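Local coordinates for protein S-adenosylmethionine:tRNA ribosyltransferase-isomerase (Thermotoga maritima, PDB 1VKY) that probably transfers and isomerizes the ribose moiety of S-adenosylmethionine onto the 7-aminomethyl group of preQ1-modified tRNA, giving epoxyqueuosine in the queuosine pathway, at residues V72-P77 with F206-L211; E123-V128 with F142-D147; F235-K240 with E278-T283. All blocks are in the same frame, centred on the assembly; numbering follows the deposited sequence.

Interaction 1: residues V72-P77 with F206-L211; sequences VSKVIP and FAEVVL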
# COMPACT_ATOMS: atom_id res chain seq x y z
N VAL B 72 -8.16 6.20 15.19
CA VAL B 72 -8.98 5.32 14.37
C VAL B 72 -9.71 6.18 13.37
O VAL B 72 -10.44 7.09 13.77
CB VAL B 72 -10.03 4.61 15.25
CG1 VAL B 72 -11.10 3.93 14.39
CG2 VAL B 72 -9.34 3.61 16.15
N SER B 73 -9.49 5.94 12.09
CA SER B 73 -10.18 6.70 11.05
C SER B 73 -11.47 5.97 10.63
O SER B 73 -11.46 4.77 10.37
CB SER B 73 -9.24 6.94 9.88
OG SER B 73 -8.31 7.97 10.22
N LYS B 74 -12.60 6.69 10.62
CA LYS B 74 -13.92 6.11 10.33
C LYS B 74 -14.60 6.96 9.27
O LYS B 74 -14.62 8.17 9.40
CB LYS B 74 -14.82 6.16 11.57
CG LYS B 74 -14.37 5.30 12.73
CD LYS B 74 -15.38 5.32 13.89
CE LYS B 74 -15.08 4.19 14.90
NZ LYS B 74 -15.74 4.34 16.22
N VAL B 75 -15.15 6.33 8.22
CA VAL B 75 -15.98 7.04 7.22
C VAL B 75 -17.33 7.35 7.85
O VAL B 75 -17.97 6.49 8.44
CB VAL B 75 -16.18 6.19 5.91
CG1 VAL B 75 -17.14 6.90 4.92
CG2 VAL B 75 -14.86 5.94 5.24
N ILE B 76 -17.77 8.59 7.74
CA ILE B 76 -19.08 8.97 8.20
C ILE B 76 -20.11 8.10 7.46
O ILE B 76 -20.15 8.15 6.23
CB ILE B 76 -19.32 10.48 7.95
CG1 ILE B 76 -18.39 11.30 8.83
CG2 ILE B 76 -20.79 10.87 8.23
CD1 ILE B 76 -18.38 12.74 8.51
N PRO B 77 -20.88 7.28 8.17
CA PRO B 77 -21.76 6.28 7.54
C PRO B 77 -23.07 6.80 6.92
O PRO B 77 -23.76 6.04 6.24
CB PRO B 77 -22.05 5.31 8.67
CG PRO B 77 -22.01 6.19 9.92
CD PRO B 77 -20.94 7.22 9.65
N PHE B 206 -4.31 2.09 27.15
CA PHE B 206 -4.64 2.48 25.78
C PHE B 206 -5.84 3.43 25.73
O PHE B 206 -6.74 3.34 26.56
CB PHE B 206 -4.97 1.24 24.94
CG PHE B 206 -3.75 0.42 24.60
CD1 PHE B 206 -3.15 -0.39 25.58
CD2 PHE B 206 -3.14 0.54 23.37
CE1 PHE B 206 -1.98 -1.09 25.29
CE2 PHE B 206 -1.96 -0.17 23.08
CZ PHE B 206 -1.39 -0.99 24.05
N ALA B 207 -5.84 4.36 24.78
CA ALA B 207 -7.01 5.17 24.52
C ALA B 207 -7.04 5.45 23.05
O ALA B 207 -6.04 5.25 22.33
CB ALA B 207 -6.97 6.46 25.30
N GLU B 208 -8.19 5.91 22.58
CA GLU B 208 -8.33 6.25 21.17
C GLU B 208 -8.87 7.64 20.88
O GLU B 208 -9.70 8.21 21.61
CB GLU B 208 -9.11 5.14 20.42
CG GLU B 208 -10.60 5.19 20.47
CD GLU B 208 -11.24 4.13 19.55
OE1 GLU B 208 -10.64 3.01 19.38
OE2 GLU B 208 -12.35 4.44 19.02
N VAL B 209 -8.38 8.20 19.78
CA VAL B 209 -9.02 9.36 19.21
C VAL B 209 -9.53 8.90 17.87
O VAL B 209 -9.05 7.93 17.31
CB VAL B 209 -8.07 10.60 19.10
CG1 VAL B 209 -7.71 11.08 20.50
CG2 VAL B 209 -6.86 10.32 18.28
N VAL B 210 -10.48 9.64 17.34
CA VAL B 210 -11.15 9.25 16.10
C VAL B 210 -11.08 10.39 15.08
O VAL B 210 -11.07 11.59 15.43
CB VAL B 210 -12.63 8.86 16.38
CG1 VAL B 210 -13.30 8.28 15.14
CG2 VAL B 210 -12.73 7.84 17.53
N LEU B 211 -10.94 10.00 13.83
CA LEU B 211 -10.98 10.94 12.73
C LEU B 211 -12.17 10.51 11.85
O LEU B 211 -12.17 9.44 11.27
CB LEU B 211 -9.68 10.92 11.95
CG LEU B 211 -9.58 12.08 10.95
CD1 LEU B 211 -9.56 13.46 11.63
CD2 LEU B 211 -8.38 11.91 10.04

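Interaction 2: residues E123-V128 with F142-D147; sequences EDLSAV and FQPQDD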
# COMPACT_ATOMS: atom_id res chain seq x y z
N GLU B 123 -40.75 10.91 4.00
CA GLU B 123 -41.98 10.30 4.51
C GLU B 123 -41.67 9.04 5.33
O GLU B 123 -42.45 8.65 6.19
CB GLU B 123 -42.91 9.93 3.36
CG GLU B 123 -43.62 11.12 2.72
N ASP B 124 -40.54 8.39 5.04
CA ASP B 124 -40.12 7.17 5.71
C ASP B 124 -39.16 7.37 6.88
O ASP B 124 -38.75 6.39 7.49
CB ASP B 124 -39.39 6.24 4.72
CG ASP B 124 -40.15 6.02 3.45
OD1 ASP B 124 -41.40 5.96 3.48
OD2 ASP B 124 -39.57 5.89 2.35
N LEU B 125 -38.73 8.60 7.16
CA LEU B 125 -37.66 8.79 8.17
C LEU B 125 -37.69 10.18 8.77
O LEU B 125 -37.71 11.19 8.07
CB LEU B 125 -36.28 8.52 7.59
CG LEU B 125 -35.12 8.51 8.61
CD1 LEU B 125 -35.23 7.34 9.61
CD2 LEU B 125 -33.78 8.46 7.92
N SER B 126 -37.71 10.21 10.09
CA SER B 126 -37.69 11.44 10.83
C SER B 126 -36.69 11.24 11.97
O SER B 126 -36.10 10.16 12.09
CB SER B 126 -39.08 11.75 11.34
OG SER B 126 -39.14 13.08 11.82
N ALA B 127 -36.48 12.28 12.77
CA ALA B 127 -35.58 12.24 13.92
C ALA B 127 -36.02 13.29 14.90
O ALA B 127 -36.58 14.33 14.51
CB ALA B 127 -34.14 12.50 13.51
N VAL B 128 -35.83 13.00 16.19
CA VAL B 128 -36.08 13.94 17.25
C VAL B 128 -34.76 14.16 17.97
O VAL B 128 -33.99 13.21 18.19
CB VAL B 128 -37.13 13.40 18.25
CG1 VAL B 128 -37.63 14.51 19.13
N PHE B 142 -33.81 8.49 15.66
CA PHE B 142 -34.49 8.33 14.36
C PHE B 142 -35.81 7.61 14.52
O PHE B 142 -35.99 6.85 15.46
CB PHE B 142 -33.56 7.63 13.38
CG PHE B 142 -32.43 8.50 12.94
CD1 PHE B 142 -31.26 8.55 13.65
CD2 PHE B 142 -32.59 9.36 11.86
CE1 PHE B 142 -30.24 9.38 13.25
CE2 PHE B 142 -31.56 10.19 11.46
CZ PHE B 142 -30.40 10.20 12.15
N GLN B 143 -36.76 7.92 13.64
CA GLN B 143 -38.08 7.27 13.64
C GLN B 143 -38.28 6.76 12.21
O GLN B 143 -38.40 7.58 11.30
CB GLN B 143 -39.14 8.28 14.05
CG GLN B 143 -40.53 7.67 14.31
CD GLN B 143 -41.39 8.57 15.19
OE1 GLN B 143 -42.51 8.94 14.80
NE2 GLN B 143 -40.86 8.93 16.36
N PRO B 144 -38.22 5.45 11.98
CA PRO B 144 -38.04 4.43 13.00
C PRO B 144 -36.58 4.29 13.39
O PRO B 144 -35.70 4.77 12.67
CB PRO B 144 -38.52 3.15 12.31
CG PRO B 144 -38.20 3.34 10.88
CD PRO B 144 -38.24 4.85 10.63
N GLN B 145 -36.32 3.64 14.51
CA GLN B 145 -34.96 3.39 14.96
C GLN B 145 -34.37 2.21 14.23
O GLN B 145 -34.27 1.11 14.75
CB GLN B 145 -34.95 3.15 16.47
CG GLN B 145 -35.20 4.39 17.24
CD GLN B 145 -35.32 4.16 18.73
OE1 GLN B 145 -36.38 4.41 19.31
NE2 GLN B 145 -34.25 3.67 19.35
N ASP B 146 -33.94 2.47 13.00
CA ASP B 146 -33.49 1.42 12.08
C ASP B 146 -32.26 1.94 11.32
O ASP B 146 -32.38 2.79 10.45
CB ASP B 146 -34.65 1.04 11.15
CG ASP B 146 -34.31 -0.08 10.15
OD1 ASP B 146 -33.14 -0.45 9.94
OD2 ASP B 146 -35.20 -0.65 9.48
N ASP B 147 -31.09 1.43 11.66
CA ASP B 147 -29.83 1.95 11.11
C ASP B 147 -29.69 1.67 9.62
O ASP B 147 -29.06 2.45 8.88
CB ASP B 147 -28.63 1.35 11.86
CG ASP B 147 -28.37 1.99 13.24
OD1 ASP B 147 -29.04 2.97 13.66
OD2 ASP B 147 -27.48 1.57 13.97

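Interaction 3: residues F235-K240 with E278-T283; sequences FYQVPK and EYVGKT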
# COMPACT_ATOMS: atom_id res chain seq x y z
N PHE B 235 -13.39 15.40 10.76
CA PHE B 235 -13.67 15.89 12.08
C PHE B 235 -12.94 14.99 13.04
O PHE B 235 -13.01 13.76 12.92
CB PHE B 235 -15.19 15.86 12.37
CG PHE B 235 -16.01 16.66 11.41
CD1 PHE B 235 -16.47 16.07 10.24
CD2 PHE B 235 -16.30 17.96 11.65
CE1 PHE B 235 -17.21 16.79 9.34
CE2 PHE B 235 -17.05 18.69 10.76
CZ PHE B 235 -17.51 18.11 9.60
N TYR B 236 -12.22 15.59 13.98
CA TYR B 236 -11.62 14.78 15.03
C TYR B 236 -12.63 14.61 16.12
O TYR B 236 -13.54 15.44 16.31
CB TYR B 236 -10.34 15.42 15.60
CG TYR B 236 -10.57 16.72 16.32
CD1 TYR B 236 -11.05 16.74 17.65
CD2 TYR B 236 -10.36 17.94 15.68
CE1 TYR B 236 -11.26 17.93 18.29
CE2 TYR B 236 -10.55 19.12 16.36
CZ TYR B 236 -10.99 19.11 17.64
OH TYR B 236 -11.24 20.30 18.28
N GLN B 237 -12.48 13.52 16.86
CA GLN B 237 -13.25 13.34 18.09
C GLN B 237 -12.33 12.80 19.17
O GLN B 237 -11.57 11.88 18.93
CB GLN B 237 -14.39 12.32 17.86
CG GLN B 237 -15.29 12.09 19.09
CD GLN B 237 -16.31 10.99 18.89
OE1 GLN B 237 -16.23 10.24 17.93
NE2 GLN B 237 -17.26 10.88 19.83
N VAL B 238 -12.41 13.39 20.36
CA VAL B 238 -11.75 12.92 21.56
C VAL B 238 -12.84 12.67 22.57
O VAL B 238 -13.38 13.59 23.19
CB VAL B 238 -10.74 13.95 22.15
CG1 VAL B 238 -9.92 13.30 23.28
CG2 VAL B 238 -9.79 14.43 21.07
N PRO B 239 -13.19 11.41 22.73
CA PRO B 239 -14.30 11.07 23.54
C PRO B 239 -14.02 11.15 25.03
O PRO B 239 -12.87 11.24 25.47
CB PRO B 239 -14.62 9.62 23.09
CG PRO B 239 -13.32 9.06 22.66
CD PRO B 239 -12.53 10.23 22.12
N LYS B 240 -15.09 11.11 25.81
CA LYS B 240 -15.03 11.31 27.24
C LYS B 240 -14.04 10.40 27.91
O LYS B 240 -13.33 10.82 28.77
CB LYS B 240 -16.41 11.09 27.88
CG LYS B 240 -17.46 12.17 27.59
CD LYS B 240 -18.71 12.03 28.44
CE LYS B 240 -19.45 13.38 28.65
NZ LYS B 240 -20.25 13.56 29.93
N GLU B 278 -15.42 16.30 26.43
CA GLU B 278 -15.32 15.60 25.18
C GLU B 278 -15.20 16.67 24.13
O GLU B 278 -15.66 17.81 24.34
CB GLU B 278 -16.59 14.74 24.93
CG GLU B 278 -17.85 15.55 25.16
CD GLU B 278 -19.17 14.77 24.99
OE1 GLU B 278 -19.13 13.55 24.81
OE2 GLU B 278 -20.26 15.42 25.02
N TYR B 279 -14.56 16.32 23.01
CA TYR B 279 -14.35 17.24 21.91
C TYR B 279 -14.66 16.65 20.56
O TYR B 279 -14.27 15.53 20.26
CB TYR B 279 -12.87 17.71 21.87
CG TYR B 279 -12.35 18.34 23.12
CD1 TYR B 279 -11.96 17.56 24.18
CD2 TYR B 279 -12.20 19.73 23.23
CE1 TYR B 279 -11.44 18.11 25.31
CE2 TYR B 279 -11.67 20.29 24.37
CZ TYR B 279 -11.30 19.47 25.40
OH TYR B 279 -10.79 19.97 26.55
N VAL B 280 -15.30 17.45 19.71
CA VAL B 280 -15.45 17.14 18.31
C VAL B 280 -15.21 18.44 17.55
O VAL B 280 -15.69 19.48 17.98
CB VAL B 280 -16.87 16.64 17.96
CG1 VAL B 280 -17.02 16.47 16.46
CG2 VAL B 280 -17.17 15.31 18.63
N GLY B 281 -14.50 18.39 16.45
CA GLY B 281 -14.23 19.61 15.69
C GLY B 281 -13.37 19.34 14.49
O GLY B 281 -13.16 18.21 14.10
N LYS B 282 -12.90 20.42 13.88
CA LYS B 282 -12.00 20.36 12.75
C LYS B 282 -10.75 21.01 13.22
O LYS B 282 -10.81 21.97 14.00
CB LYS B 282 -12.55 21.15 11.57
CG LYS B 282 -13.71 20.49 10.87
CD LYS B 282 -14.24 21.36 9.73
CE LYS B 282 -14.51 20.52 8.48
NZ LYS B 282 -15.55 21.17 7.59
N THR B 283 -9.63 20.50 12.79
CA THR B 283 -8.37 21.11 13.13
C THR B 283 -7.65 21.63 11.91
O THR B 283 -7.48 20.92 10.94
CB THR B 283 -7.48 20.18 13.95
OG1 THR B 283 -6.22 20.87 14.16
CG2 THR B 283 -7.13 18.88 13.22
O HOH W 1 -10.83 22.45 16.94
O HOH W 2 -13.57 20.94 19.67
O HOH W 3 -17.66 11.57 24.12

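Interaction 1: residues V72-P77 with F206-L211
Val72 and Val210 face each other across two parallel strands, their CA atoms 4.8 Å apart, and Ser73 pairs in the same way with Leu211. The close part of the contact is this backbone seam, where three hydrogen bonds run in succession. Val72 N donates to Val209 O at 2.9 Å; Leu211 N returns a bond to Val72 O; and Lys74 N reaches Leu211 O at 2.9 Å with an almost straight N-H...O angle of 172°. Two of the acceptors take a second, weaker donor: the CA of Val210 lies 3.3 Å from Val72 O, and Ser73 CA similarly approaches Leu211 O. With chi1 at -173° Val210 turns CG1 beside its own carbonyl carbon, where it lies 3.4 Å from Val72 O. Parallel pairing of strands 67-75 and 205-213 joins two interior members of the large mixed sheet, and strand 234-238 continues it beyond 205-213, where Val210 also meets Gln237. The short axes diverge by 34°, and the contact stops at Lys74, one residue short of the end of strand 67-75. Val209 and Val210 are buried, whereas Ser73 and Lys74 are exposed, and the looser, solvent side is that of the long polar chains. The aliphatic part of Lys74 passes obliquely over Val210, CD to CG1 3.8 Å, while its NZ stops 4.4 Å from Glu208 OE2, beyond a salt bridge, so any attraction there is probably modest. Glu208 instead brings OE1 to 3.5 Å from the CG2 methyl of Val72, a van der Waals contact between carboxylate oxygen and methyl with no hydrogen bond. On the opposite face Ser73 OG lies against Leu211 CB and bonds weakly to Asn71.

Interaction 2: residues E123-V128 with F142-D147
Ser126 and Gln143 form an antiparallel hydrogen-bonded pair, gripped from both directions. Ser126 N donates to Gln143 O at 3.0 Å, and Gln143 N to Ser126 O at 2.8 Å. The second donor stands about 50° out of the acceptor's carbonyl plane, away from the lone-pair directions. CA-H...O contacts supplement both acceptors, from Leu125 CA to Gln143 O and from Phe142 CA to Ser126 O. The next pair, Ala127 with Phe142, is non-hydrogen-bonded, and its CA atoms come within 4.1 Å.

Apolar contacts gather on the face carrying Phe142. A chi1 of -71°, with CG anti to the carbonyl carbon, places its ring beside the Ala127 methyl, and Ala127 CB lies over one face, 4.3 Å from the centroid and 27° off the normal, a CH-pi contact. Leu125 approaches the same ring obliquely, CD1 to CD2 4.0 Å, and the same methyl touches Pro144 CD. That proline follows a cis peptide bond, and its CD also lies 3.5 Å from Asp124 O. An alanine in place of Phe142 is likely to leave the Ala127 methyl and Leu125 CD1 without their aromatic partner and open a gap on this face.

The contact belongs to the beta hairpin of strands 125-132 and 138-143 within the six-stranded antiparallel sheet. Strand 118-120 flanks it on one side, receiving Ser126 OG at Leu119 O; strand 102-108 lies on the other, where Trp103 meets Phe142. Helix 147-153, N-capped by Asp146, packs Leu149 against Leu125 and Pro144, and Ile150 against Phe142.

Interaction 3: residues F235-K240 with E278-T283
Tyr236 lays its ring over the backbone of Gly281 where strand 279-281, the outermost of the mixed sheet within this chain, runs antiparallel to strand 234-238; the short axes are 4.7 Å apart at 177°.

Four backbone hydrogen bonds define two hydrogen-bonded pairs, Tyr236 with Gly281 and Val238 with Tyr279. Between them lies the non-hydrogen-bonded pair Gln237 and Val280, whose side chains meet, Gln237 CG to Val280 CG2 3.8 Å.

Aromatic contacts centre on Tyr236. With CG set between backbone N and carbonyl carbon (chi1 65°), the ring swings across the strand so that Gly281 N sits 3.7 Å above its centre and Gly281 CA makes a CH-pi contact over the same face. A CB on Gly281 would probably clash with Tyr236 OH; the glycine leaves the place to the phenol. Tyr279 CB meets the ring's edge at CE1. Obliquely to the Phe235 ring runs the Lys282 chain, Lys282 CG to Phe235 CD2 3.7 Å, while Lys282 NZ forms a salt bridge with Glu233.

Lys240 CG packs against Glu278 OE1 without a salt bridge; Lys240 NZ forms one with Glu134. Polar links are mostly through water. One water accepts from Lys240 N and donates to Glu278 OE1. Two others bind Tyr236 OH, one at 2.6 Å donating onward to Lys282 O and the second donating to Val280 O at 3.1 Å.

From the N terminus, residues 72-77 open interaction 1, which closes only when 206-211 pairs with them. Within that long loop interaction 2 opens and closes, a short hairpin contact in the six-stranded antiparallel sheet; its centre lies about 25 Å from that of interaction 1. Interaction 3 follows in series: 235-240 comes after interaction 1 has closed, and 278-283 completes the loop. No two of the three cross. Interactions 1 and 3 meet directly in the mixed sheet, where strands 205-213 and 234-238 are neighbours and Val210 O lies 2.8 Å from Gln237 N, a probable hydrogen bond. Interaction 2 touches neither, its nearest atoms remaining about 15 Å from interaction 3.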